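Local coordinates for putative phosphohistidine phosphatase SixA (Agrobacterium tumefaciens, PDB 2RFL), which probably acts as a phosphohistidine phosphatase of the histidine phosphatase superfamily, removing phosphoryl groups from phosphorylated substrates, at residues 8-13 and 145-150. Residues are numbered along the deposited sequence; the frame is centred on the assembly and turned at random.
Sequences PTRVYL and LAVLDQ
R10 and D149 meet through a salt bridge. R10 NE points to D149 OD1 at 3.2 Å and 161°; this oxygen lies close to the guanidinium plane. It is met on the syn side but from out of the carboxylate plane, in keeping with the 58° between the two flat groups, and the R10 NH2 to D149 OD2 separation is too short to be trusted in detail. R10 has CG anti to the backbone N (chi1 -174°) and bends at chi3, which brings its guanidinium over V147 CG1 by one face. The same methyl touches Y12 CE2 at 3.7 Å, while Y12 and V147 run side by side in the same direction and R10 CG rests over one face of the Y12 ring, displaced toward the rim. On the opposite face of the sheet, L148 CD1 touches both V11 CG1 (3.7 Å) and L13 CD1, with L123 of helix 118-127 packed on L13 and L148. Paired backbone bonds join V11 to L148 and L13 to A146, for example L13 N to A146 O at 2.9 Å. This is the antiparallel pairing of strands 10-15 and 145-149 inside the mixed sheet of the alpha-beta-alpha sandwich, as in histidine phosphatases.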
loop_
_atom_site.group_PDB
_atom_site.type_symbol
_atom_site.label_atom_id
_atom_site.label_comp_id
_atom_site.label_asym_id
_atom_site.label_seq_id
_atom_site.Cartn_x
_atom_site.Cartn_y
_atom_site.Cartn_z
ATOM N N PRO A 8 14.410 -2.990 4.599
ATOM C CA PRO A 8 13.877 -1.608 4.714
ATOM C C PRO A 8 13.760 -1.015 6.122
ATOM O O PRO A 8 13.554 -1.729 7.091
ATOM C CB PRO A 8 12.471 -1.716 4.061
ATOM C CG PRO A 8 12.584 -2.979 3.143
ATOM C CD PRO A 8 13.396 -3.895 4.012
ATOM N N THR A 9 13.868 0.300 6.211
ATOM C CA THR A 9 13.656 0.991 7.477
ATOM C C THR A 9 12.293 1.717 7.523
ATOM O O THR A 9 11.819 2.113 8.584
ATOM C CB THR A 9 14.908 1.847 7.878
ATOM O OG1 THR A 9 14.895 3.142 7.278
ATOM C CG2 THR A 9 16.153 1.150 7.446
ATOM N N ARG A 10 11.665 1.855 6.357
ATOM C CA ARG A 10 10.300 2.381 6.250
ATOM C C ARG A 10 9.452 1.566 5.273
ATOM O O ARG A 10 9.848 1.377 4.120
ATOM C CB ARG A 10 10.275 3.864 5.833
ATOM C CG ARG A 10 8.850 4.461 5.873
ATOM C CD ARG A 10 8.819 5.963 6.071
ATOM N NE ARG A 10 9.163 6.356 7.432
ATOM C CZ ARG A 10 9.048 7.594 7.898
ATOM N NH1 ARG A 10 8.575 8.549 7.114
ATOM N NH2 ARG A 10 9.378 7.875 9.146
ATOM N N VAL A 11 8.294 1.114 5.764
ATOM C CA VAL A 11 7.279 0.386 4.998
ATOM C C VAL A 11 6.017 1.221 4.780
ATOM O O VAL A 11 5.358 1.647 5.720
ATOM C CB VAL A 11 6.856 -0.930 5.711
ATOM C CG1 VAL A 11 5.557 -1.499 5.160
ATOM C CG2 VAL A 11 7.924 -1.971 5.570
ATOM N N TYR A 12 5.673 1.425 3.523
ATOM C CA TYR A 12 4.379 1.997 3.178
ATOM C C TYR A 12 3.480 0.893 2.674
ATOM O O TYR A 12 3.909 0.058 1.838
ATOM C CB TYR A 12 4.521 3.057 2.104
ATOM C CG TYR A 12 5.491 4.195 2.421
ATOM C CD1 TYR A 12 6.760 4.234 1.833
ATOM C CD2 TYR A 12 5.104 5.270 3.274
ATOM C CE1 TYR A 12 7.638 5.291 2.107
ATOM C CE2 TYR A 12 5.971 6.337 3.543
ATOM C CZ TYR A 12 7.235 6.336 2.962
ATOM O OH TYR A 12 8.103 7.379 3.218
ATOM N N LEU A 13 2.256 0.885 3.206
ATOM C CA LEU A 13 1.193 -0.048 2.835
ATOM C C LEU A 13 -0.058 0.643 2.324
ATOM O O LEU A 13 -0.832 1.237 3.120
ATOM C CB LEU A 13 0.770 -0.884 4.054
ATOM C CG LEU A 13 1.720 -1.767 4.845
ATOM C CD1 LEU A 13 0.915 -2.362 5.967
ATOM C CD2 LEU A 13 2.251 -2.837 3.972
ATOM N N LEU A 145 -3.189 4.489 3.540
ATOM C CA LEU A 145 -1.722 4.359 3.589
ATOM C C LEU A 145 -1.145 4.305 5.013
ATOM O O LEU A 145 -1.111 5.309 5.727
ATOM C CB LEU A 145 -1.060 5.487 2.816
ATOM C CG LEU A 145 0.445 5.721 2.898
ATOM C CD1 LEU A 145 1.172 4.700 1.996
ATOM C CD2 LEU A 145 0.795 7.195 2.518
ATOM N N ALA A 146 -0.663 3.122 5.388
ATOM C CA ALA A 146 0.064 2.908 6.604
ATOM C C ALA A 146 1.521 3.262 6.346
ATOM O O ALA A 146 2.093 2.883 5.315
ATOM C CB ALA A 146 -0.050 1.509 6.961
ATOM N N VAL A 147 2.095 4.033 7.267
ATOM C CA VAL A 147 3.521 4.412 7.280
ATOM C C VAL A 147 4.174 3.786 8.521
ATOM O O VAL A 147 3.820 4.122 9.654
ATOM C CB VAL A 147 3.735 5.963 7.327
ATOM C CG1 VAL A 147 5.209 6.333 7.171
ATOM C CG2 VAL A 147 2.898 6.662 6.260
ATOM N N LEU A 148 5.120 2.883 8.292
ATOM C CA LEU A 148 5.702 2.098 9.358
ATOM C C LEU A 148 7.207 2.258 9.462
ATOM O O LEU A 148 7.884 2.368 8.462
ATOM C CB LEU A 148 5.326 0.633 9.197
ATOM C CG LEU A 148 3.828 0.392 9.224
ATOM C CD1 LEU A 148 3.352 -0.300 7.939
ATOM C CD2 LEU A 148 3.529 -0.420 10.401
ATOM N N ASP A 149 7.702 2.280 10.693
ATOM C CA ASP A 149 9.132 2.373 10.981
ATOM C C ASP A 149 9.531 1.304 11.975
ATOM O O ASP A 149 8.689 0.786 12.748
ATOM C CB ASP A 149 9.522 3.757 11.554
ATOM C CG ASP A 149 9.767 4.817 10.473
ATOM O OD1 ASP A 149 10.662 4.652 9.620
ATOM O OD2 ASP A 149 9.070 5.851 10.488
ATOM N N GLN A 150 10.825 0.978 11.923
ATOM C CA GLN A 150 11.515 0.155 12.919
ATOM C C GLN A 150 11.804 0.919 14.223
ATOM O O GLN A 150 10.958 1.050 15.102
ATOM C CB GLN A 150 12.853 -0.312 12.350
ATOM C CG GLN A 150 12.747 -1.139 11.096
ATOM C CD GLN A 150 14.088 -1.675 10.646
ATOM O OE1 GLN A 150 14.978 -1.948 11.461
ATOM N NE2 GLN A 150 14.229 -1.862 9.353
#